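Local coordinates for protein pectate lyase (Paenibacillus sp. 0602, PDB 5GT5) that cleaves polygalacturonate and pectin chains internally by elimination, as a secreted polysaccharide lyase of family 1 that probably depends on calcium, at residues Ile104-Ala115 against Ile126-Leu135; Val162-Asn170 against Gly430-Trp441. The protein carries 1 engineered substitution. All blocks are in the same frame, centred on the assembly; numbering follows the deposited sequence.

Contact 1: Ile104-Ala115 against Ile126-Leu135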
loop_
_atom_site.group_PDB
_atom_site.type_symbol
_atom_site.label_atom_id
_atom_site.label_comp_id
_atom_site.label_asym_id
_atom_site.label_seq_id
_atom_site.Cartn_x
_atom_site.Cartn_y
_atom_site.Cartn_z
ATOM N N ILE A 104 1.582 14.632 -10.389
ATOM C CA ILE A 104 2.306 15.363 -11.435
ATOM C C ILE A 104 1.401 15.438 -12.646
ATOM O O ILE A 104 0.910 14.413 -13.104
ATOM C CB ILE A 104 3.661 14.644 -11.800
ATOM C CG1 ILE A 104 4.477 14.330 -10.536
ATOM C CG2 ILE A 104 4.427 15.455 -12.828
ATOM C CD1 ILE A 104 5.719 13.432 -10.801
ATOM N N PHE A 105 1.166 16.620 -13.191
ATOM C CA PHE A 105 0.243 16.754 -14.297
ATOM C C PHE A 105 0.571 17.989 -15.107
ATOM O O PHE A 105 1.417 18.798 -14.692
ATOM C CB PHE A 105 -1.223 16.814 -13.797
ATOM C CG PHE A 105 -1.664 18.190 -13.333
ATOM C CD1 PHE A 105 -1.229 18.693 -12.097
ATOM C CD2 PHE A 105 -2.514 18.950 -14.117
ATOM C CE1 PHE A 105 -1.625 19.963 -11.681
ATOM C CE2 PHE A 105 -2.922 20.221 -13.696
ATOM C CZ PHE A 105 -2.468 20.717 -12.484
ATOM N N SER A 106 -0.089 18.117 -16.263
ATOM C CA SER A 106 -0.138 19.427 -16.942
ATOM C C SER A 106 -1.555 19.731 -17.357
ATOM O O SER A 106 -2.388 18.833 -17.489
ATOM C CB SER A 106 0.793 19.471 -18.153
ATOM O OG SER A 106 0.202 18.813 -19.287
ATOM N N ALA A 107 -1.831 21.019 -17.577
ATOM C CA ALA A 107 -3.165 21.440 -17.942
ATOM C C ALA A 107 -3.483 21.157 -19.411
ATOM O O ALA A 107 -4.629 20.982 -19.756
ATOM C CB ALA A 107 -3.364 22.938 -17.678
ATOM N N ASN A 108 -2.473 21.100 -20.270
ATOM C CA ASN A 108 -2.773 20.982 -21.700
ATOM C C ASN A 108 -1.889 20.017 -22.474
ATOM O O ASN A 108 -1.642 20.183 -23.675
ATOM C CB ASN A 108 -2.826 22.355 -22.374
ATOM C CG ASN A 108 -4.046 23.151 -21.963
ATOM O OD1 ASN A 108 -5.180 22.825 -22.333
ATOM N ND2 ASN A 108 -3.822 24.198 -21.198
ATOM N N GLY A 109 -1.416 18.991 -21.792
ATOM C CA GLY A 109 -0.713 17.925 -22.488
ATOM C C GLY A 109 0.712 18.275 -22.847
ATOM O O GLY A 109 1.153 17.959 -23.956
ATOM N N SER A 110 1.440 18.912 -21.937
ATOM C CA SER A 110 2.850 19.219 -22.140
ATOM C C SER A 110 3.680 17.952 -22.328
ATOM O O SER A 110 3.345 16.878 -21.812
ATOM C CB SER A 110 3.407 19.987 -20.939
ATOM O OG SER A 110 2.822 21.300 -20.859
ATOM N N LYS A 111 4.778 18.100 -23.056
ATOM C CA LYS A 111 5.690 17.002 -23.392
ATOM C C LYS A 111 6.891 16.946 -22.464
ATOM O O LYS A 111 7.443 17.990 -22.064
ATOM C CB LYS A 111 6.192 17.135 -24.835
ATOM C CG LYS A 111 5.097 17.023 -25.877
ATOM C CD LYS A 111 5.664 17.250 -27.269
ATOM C CE LYS A 111 4.546 17.301 -28.289
ATOM N NZ LYS A 111 5.086 17.268 -29.673
ATOM N N ILE A 112 7.293 15.733 -22.118
ATOM C CA ILE A 112 8.507 15.443 -21.359
ATOM C C ILE A 112 9.466 14.763 -22.324
ATOM O O ILE A 112 9.181 13.642 -22.775
ATOM C CB ILE A 112 8.213 14.468 -20.200
ATOM C CG1 ILE A 112 7.143 15.051 -19.254
ATOM C CG2 ILE A 112 9.484 14.112 -19.418
ATOM C CD1 ILE A 112 7.558 16.324 -18.597
ATOM N N LYS A 113 10.575 15.418 -22.663
ATOM C CA LYS A 113 11.501 14.939 -23.702
ATOM C C LYS A 113 12.899 14.709 -23.166
ATOM O O LYS A 113 13.379 15.466 -22.317
ATOM C CB LYS A 113 11.564 15.940 -24.858
ATOM C CG LYS A 113 10.267 16.081 -25.629
ATOM C CD LYS A 113 10.493 16.898 -26.929
ATOM C CE LYS A 113 10.300 18.365 -26.681
ATOM N NZ LYS A 113 11.023 19.237 -27.692
ATOM N N HIS A 114 13.538 13.644 -23.658
ATOM C CA HIS A 114 14.964 13.376 -23.428
ATOM C C HIS A 114 15.247 12.931 -22.029
ATOM O O HIS A 114 16.371 13.077 -21.543
ATOM C CB HIS A 114 15.862 14.568 -23.829
ATOM C CG HIS A 114 15.451 15.173 -25.131
ATOM N ND1 HIS A 114 15.533 16.528 -25.390
ATOM C CD2 HIS A 114 14.852 14.608 -26.203
ATOM C CE1 HIS A 114 15.043 16.759 -26.603
ATOM N NE2 HIS A 114 14.635 15.611 -27.119
ATOM N N ALA A 115 14.238 12.362 -21.372
ATOM C CA ALA A 115 14.434 11.872 -19.994
ATOM C C ALA A 115 13.580 10.685 -19.633
ATOM O O ALA A 115 12.402 10.616 -19.991
ATOM C CB ALA A 115 14.253 12.976 -18.938
ATOM N N ILE A 126 0.255 9.994 -8.678
ATOM C CA ILE A 126 -0.638 10.180 -9.822
ATOM C C ILE A 126 0.135 10.983 -10.873
ATOM O O ILE A 126 0.751 12.015 -10.549
ATOM C CB ILE A 126 -1.930 10.923 -9.414
ATOM C CG1 ILE A 126 -2.730 10.073 -8.423
ATOM C CG2 ILE A 126 -2.727 11.350 -10.657
ATOM C CD1 ILE A 126 -4.052 10.727 -7.993
ATOM N N ILE A 127 0.128 10.495 -12.113
ATOM C CA ILE A 127 0.793 11.147 -13.253
ATOM C C ILE A 127 -0.240 11.277 -14.365
ATOM O O ILE A 127 -0.732 10.262 -14.882
ATOM C CB ILE A 127 2.005 10.359 -13.731
ATOM C CG1 ILE A 127 3.027 10.235 -12.597
ATOM C CG2 ILE A 127 2.597 11.024 -14.987
ATOM C CD1 ILE A 127 4.148 9.220 -12.863
ATOM N N ARG A 128 -0.609 12.513 -14.727
ATOM C CA ARG A 128 -1.702 12.695 -15.693
ATOM C C ARG A 128 -1.475 13.781 -16.723
ATOM O O ARG A 128 -0.853 14.839 -16.462
ATOM C CB ARG A 128 -3.038 12.973 -14.971
ATOM C CG ARG A 128 -3.500 11.792 -14.122
ATOM C CD ARG A 128 -4.769 12.151 -13.368
ATOM N NE ARG A 128 -5.980 11.949 -14.168
ATOM C CZ ARG A 128 -7.202 12.287 -13.760
ATOM N NH1 ARG A 128 -7.362 12.933 -12.600
ATOM N NH2 ARG A 128 -8.263 11.993 -14.513
ATOM N N ASN A 129 -2.038 13.534 -17.914
ATOM C CA ASN A 129 -2.076 14.537 -18.998
ATOM C C ASN A 129 -0.709 15.028 -19.438
ATOM O O ASN A 129 -0.502 16.246 -19.662
ATOM C CB ASN A 129 -2.988 15.719 -18.635
ATOM C CG ASN A 129 -3.556 16.371 -19.859
ATOM O OD1 ASN A 129 -3.785 15.696 -20.867
ATOM N ND2 ASN A 129 -3.814 17.662 -19.793
ATOM N N LEU A 130 0.228 14.092 -19.560
ATOM C CA LEU A 130 1.566 14.377 -20.062
ATOM C C LEU A 130 1.874 13.495 -21.250
ATOM O O LEU A 130 1.441 12.321 -21.311
ATOM C CB LEU A 130 2.604 14.138 -18.990
ATOM C CG LEU A 130 2.467 15.119 -17.843
ATOM C CD1 LEU A 130 3.233 14.574 -16.671
ATOM C CD2 LEU A 130 3.048 16.455 -18.286
ATOM N N GLU A 131 2.598 14.052 -22.218
ATOM C CA GLU A 131 3.091 13.303 -23.367
ATOM C C GLU A 131 4.596 13.107 -23.214
ATOM O O GLU A 131 5.316 14.015 -22.797
ATOM C CB GLU A 131 2.755 14.007 -24.686
ATOM C CG GLU A 131 3.358 13.267 -25.903
ATOM C CD GLU A 131 2.760 13.696 -27.221
ATOM O OE1 GLU A 131 1.938 14.632 -27.271
ATOM O OE2 GLU A 131 3.143 13.093 -28.248
ATOM N N PHE A 132 5.052 11.900 -23.521
ATOM C CA PHE A 132 6.424 11.487 -23.368
ATOM C C PHE A 132 6.990 11.178 -24.747
ATOM O O PHE A 132 6.397 10.403 -25.516
ATOM C CB PHE A 132 6.485 10.247 -22.474
ATOM C CG PHE A 132 5.999 10.504 -21.083
ATOM C CD1 PHE A 132 4.648 10.457 -20.776
ATOM C CD2 PHE A 132 6.902 10.812 -20.086
ATOM C CE1 PHE A 132 4.212 10.744 -19.445
ATOM C CE2 PHE A 132 6.492 11.043 -18.788
ATOM C CZ PHE A 132 5.148 11.039 -18.465
ATOM N N ASP A 133 8.121 11.805 -25.078
ATOM C CA ASP A 133 8.640 11.701 -26.443
ATOM C C ASP A 133 10.154 11.833 -26.473
ATOM O O ASP A 133 10.776 12.313 -25.499
ATOM C CB ASP A 133 8.000 12.775 -27.361
ATOM C CG ASP A 133 8.031 12.411 -28.839
ATOM O OD1 ASP A 133 8.489 11.315 -29.220
ATOM O OD2 ASP A 133 7.589 13.281 -29.636
ATOM N N GLU A 134 10.733 11.410 -27.602
ATOM C CA GLU A 134 12.155 11.583 -27.918
ATOM C C GLU A 134 13.080 10.902 -26.916
ATOM O O GLU A 134 13.930 11.523 -26.269
ATOM C CB GLU A 134 12.481 13.076 -28.153
ATOM C CG GLU A 134 11.617 13.657 -29.270
ATOM C CD GLU A 134 11.989 15.080 -29.698
ATOM O OE1 GLU A 134 12.994 15.650 -29.216
ATOM O OE2 GLU A 134 11.210 15.616 -30.514
ATOM N N LEU A 135 12.846 9.602 -26.784
ATOM C CA LEU A 135 13.631 8.733 -25.910
ATOM C C LEU A 135 13.937 7.416 -26.634
ATOM O O LEU A 135 14.108 6.370 -25.985
ATOM C CB LEU A 135 12.907 8.478 -24.573
ATOM C CG LEU A 135 13.800 7.971 -23.425
ATOM C CD1 LEU A 135 14.833 9.020 -23.000
ATOM C CD2 LEU A 135 12.961 7.590 -22.231
HETATM O O HOH W 1 0.128 16.188 -25.894
HETATM O O HOH W 2 4.996 14.246 -29.872
#

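Contact 2: Val162-Asn170 against Gly430-Trp441. Engineered in segment 162-170: V168 (natural residue Gly).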
loop_
_atom_site.group_PDB
_atom_site.type_symbol
_atom_site.label_atom_id
_atom_site.label_comp_id
_atom_site.label_asym_id
_atom_site.label_seq_id
_atom_site.Cartn_x
_atom_site.Cartn_y
_atom_site.Cartn_z
ATOM N N VAL A 162 -0.016 3.666 -7.894
ATOM C CA VAL A 162 0.423 4.530 -8.971
ATOM C C VAL A 162 -0.684 4.559 -10.004
ATOM O O VAL A 162 -1.075 3.506 -10.505
ATOM C CB VAL A 162 1.720 4.019 -9.629
ATOM C CG1 VAL A 162 2.140 4.979 -10.752
ATOM C CG2 VAL A 162 2.861 3.877 -8.594
ATOM N N TRP A 163 -1.154 5.758 -10.343
ATOM C CA TRP A 163 -2.125 5.957 -11.395
ATOM C C TRP A 163 -1.472 6.793 -12.486
ATOM O O TRP A 163 -1.116 7.949 -12.254
ATOM C CB TRP A 163 -3.357 6.690 -10.826
ATOM C CG TRP A 163 -4.519 6.768 -11.768
ATOM C CD1 TRP A 163 -4.789 5.898 -12.792
ATOM C CD2 TRP A 163 -5.584 7.750 -11.772
ATOM N NE1 TRP A 163 -5.973 6.271 -13.424
ATOM C CE2 TRP A 163 -6.460 7.407 -12.836
ATOM C CE3 TRP A 163 -5.862 8.898 -11.010
ATOM C CZ2 TRP A 163 -7.617 8.150 -13.129
ATOM C CZ3 TRP A 163 -7.010 9.619 -11.297
ATOM C CH2 TRP A 163 -7.867 9.258 -12.344
ATOM N N ILE A 164 -1.339 6.218 -13.677
ATOM C CA ILE A 164 -0.889 6.927 -14.863
ATOM C C ILE A 164 -2.097 7.034 -15.777
ATOM O O ILE A 164 -2.678 6.008 -16.151
ATOM C CB ILE A 164 0.238 6.172 -15.548
ATOM C CG1 ILE A 164 1.474 6.176 -14.632
ATOM C CG2 ILE A 164 0.589 6.846 -16.897
ATOM C CD1 ILE A 164 2.489 5.067 -14.927
ATOM N N ASP A 165 -2.505 8.259 -16.134
ATOM C CA ASP A 165 -3.797 8.405 -16.791
ATOM C C ASP A 165 -3.812 9.583 -17.757
ATOM O O ASP A 165 -3.210 10.619 -17.486
ATOM C CB ASP A 165 -4.908 8.542 -15.723
ATOM C CG ASP A 165 -6.218 8.987 -16.309
ATOM O OD1 ASP A 165 -6.409 10.228 -16.410
ATOM O OD2 ASP A 165 -7.056 8.140 -16.700
ATOM N N HIS A 166 -4.460 9.408 -18.908
ATOM C CA HIS A 166 -4.470 10.461 -19.934
ATOM C C HIS A 166 -3.062 10.918 -20.318
ATOM O O HIS A 166 -2.783 12.102 -20.532
ATOM C CB HIS A 166 -5.351 11.645 -19.505
ATOM C CG HIS A 166 -6.817 11.403 -19.702
ATOM N ND1 HIS A 166 -7.637 10.938 -18.697
ATOM C CD2 HIS A 166 -7.589 11.552 -20.803
ATOM C CE1 HIS A 166 -8.874 10.825 -19.172
ATOM N NE2 HIS A 166 -8.865 11.160 -20.449
ATOM N N CYS A 167 -2.174 9.949 -20.458
ATOM C CA CYS A 167 -0.839 10.222 -20.967
ATOM C C CYS A 167 -0.669 9.641 -22.354
ATOM O O CYS A 167 -1.452 8.785 -22.783
ATOM C CB CYS A 167 0.239 9.651 -20.031
ATOM S SG CYS A 167 0.339 10.523 -18.436
ATOM N N VAL A 168 0.337 10.140 -23.061
ATOM C CA VAL A 168 0.702 9.661 -24.393
ATOM C C VAL A 168 2.179 9.316 -24.423
ATOM O O VAL A 168 3.000 10.089 -23.914
ATOM C CB VAL A 168 0.401 10.723 -25.430
ATOM C CG1 VAL A 168 0.903 10.308 -26.835
ATOM C CG2 VAL A 168 -1.029 10.868 -25.465
ATOM N N PHE A 169 2.500 8.155 -25.003
ATOM C CA PHE A 169 3.874 7.671 -25.085
ATOM C C PHE A 169 4.196 7.378 -26.534
ATOM O O PHE A 169 3.398 6.753 -27.230
ATOM C CB PHE A 169 4.038 6.405 -24.243
ATOM C CG PHE A 169 3.716 6.596 -22.789
ATOM C CD1 PHE A 169 2.398 6.541 -22.337
ATOM C CD2 PHE A 169 4.730 6.866 -21.884
ATOM C CE1 PHE A 169 2.103 6.697 -20.998
ATOM C CE2 PHE A 169 4.444 7.039 -20.533
ATOM C CZ PHE A 169 3.134 6.957 -20.087
ATOM N N ASN A 170 5.370 7.839 -26.963
ATOM C CA ASN A 170 5.867 7.619 -28.318
ATOM C C ASN A 170 6.941 6.531 -28.290
ATOM O O ASN A 170 6.963 5.734 -27.358
ATOM C CB ASN A 170 6.394 8.945 -28.875
ATOM C CG ASN A 170 5.295 9.965 -29.090
ATOM O OD1 ASN A 170 4.671 9.998 -30.168
ATOM N ND2 ASN A 170 5.048 10.811 -28.085
ATOM N N GLY A 430 -5.373 9.564 -24.245
ATOM C CA GLY A 430 -4.159 10.325 -24.456
ATOM C C GLY A 430 -4.136 11.668 -23.732
ATOM O O GLY A 430 -5.137 12.124 -23.187
ATOM N N ALA A 431 -2.964 12.275 -23.810
ATOM C CA ALA A 431 -2.734 13.629 -23.343
ATOM C C ALA A 431 -3.278 14.678 -24.336
ATOM O O ALA A 431 -3.305 14.449 -25.492
ATOM C CB ALA A 431 -1.241 13.831 -23.097
ATOM N N GLY A 432 -3.643 15.810 -23.769
ATOM C CA GLY A 432 -4.103 16.911 -24.624
ATOM C C GLY A 432 -5.474 16.714 -25.198
ATOM O O GLY A 432 -5.841 17.393 -26.100
ATOM N N LYS A 433 -6.235 15.793 -24.660
ATOM C CA LYS A 433 -7.475 15.358 -25.242
ATOM C C LYS A 433 -8.650 15.935 -24.434
ATOM O O LYS A 433 -9.619 16.364 -25.003
ATOM C CB LYS A 433 -7.443 13.764 -25.431
ATOM C CG LYS A 433 -6.700 13.305 -26.732
ATOM C CD LYS A 433 -5.334 12.493 -26.688
ATOM C CE LYS A 433 -4.955 11.408 -27.816
ATOM N NZ LYS A 433 -3.674 10.483 -28.141
ATOM N N LEU A 434 -8.532 15.990 -23.121
ATOM C CA LEU A 434 -9.553 16.514 -22.253
ATOM C C LEU A 434 -9.224 17.889 -21.879
ATOM O O LEU A 434 -8.178 18.141 -21.400
ATOM C CB LEU A 434 -9.641 15.770 -20.948
ATOM C CG LEU A 434 -10.574 14.685 -20.811
ATOM C CD1 LEU A 434 -10.591 14.107 -19.426
ATOM C CD2 LEU A 434 -11.935 15.065 -21.265
ATOM N N SER A 435 -10.180 18.760 -22.075
ATOM C CA SER A 435 -10.018 20.121 -21.776
ATOM C C SER A 435 -11.132 20.336 -20.801
ATOM O O SER A 435 -12.274 20.281 -21.152
ATOM C CB SER A 435 -10.187 21.014 -23.058
ATOM O OG SER A 435 -9.181 20.747 -24.045
ATOM N N TRP A 436 -10.779 20.427 -19.563
ATOM C CA TRP A 436 -11.649 20.814 -18.465
ATOM C C TRP A 436 -10.793 21.654 -17.543
ATOM O O TRP A 436 -9.576 21.757 -17.742
ATOM C CB TRP A 436 -12.243 19.599 -17.736
ATOM C CG TRP A 436 -11.269 18.498 -17.310
ATOM C CD1 TRP A 436 -9.903 18.568 -17.267
ATOM C CD2 TRP A 436 -11.618 17.183 -16.867
ATOM N NE1 TRP A 436 -9.389 17.383 -16.806
ATOM C CE2 TRP A 436 -10.422 16.508 -16.560
ATOM C CE3 TRP A 436 -12.835 16.509 -16.684
ATOM C CZ2 TRP A 436 -10.403 15.193 -16.100
ATOM C CZ3 TRP A 436 -12.820 15.220 -16.219
ATOM C CH2 TRP A 436 -11.618 14.563 -15.938
ATOM N N SER A 437 -11.410 22.267 -16.543
ATOM C CA SER A 437 -10.642 23.124 -15.648
ATOM C C SER A 437 -9.564 22.287 -14.969
ATOM O O SER A 437 -9.787 21.110 -14.651
ATOM C CB SER A 437 -11.538 23.852 -14.627
ATOM O OG SER A 437 -12.296 22.950 -13.860
ATOM N N LYS A 438 -8.382 22.872 -14.785
ATOM C CA LYS A 438 -7.218 22.045 -14.451
ATOM C C LYS A 438 -7.316 21.367 -13.088
ATOM O O LYS A 438 -6.629 20.363 -12.853
ATOM C CB LYS A 438 -5.907 22.819 -14.614
ATOM C CG LYS A 438 -5.721 23.947 -13.618
ATOM C CD LYS A 438 -4.423 24.655 -13.878
ATOM C CE LYS A 438 -4.196 25.786 -12.880
ATOM N NZ LYS A 438 -2.919 26.508 -13.195
ATOM N N ASP A 439 -8.182 21.863 -12.202
ATOM C CA ASP A 439 -8.377 21.205 -10.903
ATOM C C ASP A 439 -8.889 19.763 -11.085
ATOM O O ASP A 439 -8.717 18.919 -10.204
ATOM C CB ASP A 439 -9.333 22.007 -10.022
ATOM C CG ASP A 439 -10.699 22.116 -10.635
ATOM O OD1 ASP A 439 -10.780 22.678 -11.746
ATOM O OD2 ASP A 439 -11.681 21.646 -10.020
ATOM N N ASN A 440 -9.507 19.476 -12.232
ATOM C CA ASN A 440 -10.008 18.144 -12.456
ATOM C C ASN A 440 -8.922 17.095 -12.570
ATOM O O ASN A 440 -9.196 15.909 -12.360
ATOM C CB ASN A 440 -10.874 18.131 -13.696
ATOM C CG ASN A 440 -12.197 18.797 -13.457
ATOM O OD1 ASN A 440 -13.042 18.252 -12.744
ATOM N ND2 ASN A 440 -12.396 19.978 -14.066
ATOM N N TRP A 441 -7.716 17.532 -12.913
ATOM C CA TRP A 441 -6.581 16.619 -13.001
ATOM C C TRP A 441 -6.118 16.116 -11.636
ATOM O O TRP A 441 -5.440 15.085 -11.550
ATOM C CB TRP A 441 -5.413 17.242 -13.780
ATOM C CG TRP A 441 -5.717 17.395 -15.234
ATOM C CD1 TRP A 441 -5.806 18.566 -15.932
ATOM C CD2 TRP A 441 -6.022 16.346 -16.175
ATOM N NE1 TRP A 441 -6.138 18.321 -17.234
ATOM C CE2 TRP A 441 -6.269 16.968 -17.419
ATOM C CE3 TRP A 441 -6.100 14.939 -16.088
ATOM C CZ2 TRP A 441 -6.588 16.250 -18.573
ATOM C CZ3 TRP A 441 -6.425 14.218 -17.238
ATOM C CH2 TRP A 441 -6.674 14.875 -18.466
#

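Contact 1: Ile104-Ala115 against Ile126-Leu135
H114 NE2 donates to the anti lone pair of E134 OE1 at 2.7 Å; the oxygen lies close to the imidazole plane. Ring and carboxylate planes are turned 31° apart. K113 CB covers one ring face. H114 ND1 is hydrogen-bonded to E64, so both ring nitrogens are engaged, which probably fixes the rotation of the ring. At the bend between the two strand pairs, S106 OG donates to N129 O at 2.7 Å. With chi1 at 79° this hydroxyl sits between the backbone N and the carbonyl carbon of its own residue, where it also accepts from S110 N, which ties the bend together. N129 ND2 returns a bond of 3.0 Å to S106 O, from above the carbonyl plane. N129 OD1 accepts a hydrogen bond from G432 N.

On both sides of this bend the backbones pair in parallel, with I104 N to I126 O at 2.8 Å and I112 N to E131 O at 2.7 Å. K111 and E131 lie side by side and point the same way. One water joins K111 NZ, E131 OE2 and D133 OD2, and a second joins G109 O to E131 OE1. N170 also binds E131 OE2.

On the opposite face I112 CB packs 3.9 Å from F132 CD2, and L130 CD1 meets I104 CG2 at 4.1 Å. These are successive coils of the parallel beta-helix of pectate lyases, stacked rung on rung. Strands 51-54 and 58-59 continue the stack beyond 104-115, strands 160-165 and 168-169 continue it beyond 126-135, and helix 84-89 packs on H114.

Contact 2: Val162-Asn170 against Gly430-Trp441
H166 CB rests 3.6 Å from W441 CZ3, and the imidazole beyond it meets G430, L434 and W441. CG lies 3.7 Å from W441 CH2. The edge of the tryptophan is turned toward the imidazole face, an offset edge-to-face pair with planes at 71°. On one side of the ring ND1 donates to D165 OD1 at 2.7 Å, nearly in the ring plane. On the other side CD2 faces G430 O at the ring edge, 3.5 Å away. At the tip NE2 and CE1 touch the methyl L434 CD1, NE2 at 3.6 Å. CG is anti to the carbonyl carbon (chi1 -79°), which carries the ring out to these partners. An alanine here would remove the ring, and would probably leave a gap beside W441 and L434 and deprive D165 of one of its donors.

Beyond the histidine, V168, an engineered residue that is glycine in nature, brings CG2 to 3.3 Å from G430 CA, closer than usual van der Waals contact, so the detail is doubtful. The same methyl packs on A431 CB at 3.8 Å.

D165 OD1 is shared by H166 and R128, and OD2 binds S189. Its charge would probably polarise the imidazole. Between 162-170 and 430-441 the contact is mainly aromatic and apolar, and the polar bond of H166 is to D165 beside it. The tail's hydrogen bonds go to neighbouring coils, G432 to N129 and K433 to T192.

How the contacts relate
Contacts 1 and 2 have their centres about 9 Å apart, on the same side of the chain's centre. In sequence contact 1 closes before contact 2 opens. The two share neighbouring strands of the beta-helix: 125-128 pairs with 160-165, and 131-133 with 168-169. Backbone hydrogen bonds probably join them, F132 N to V168 O and I127 N to W163 O, both at 2.8 Å. Contact 1 stacks one coil on the next, whereas contact 2 lays a segment some 260 residues further along the chain against these coils. That tail spans both, since G432 and W441 also touch N129. The C-terminal region is thereby tied to two successive coils, away from the probable calcium site near L135.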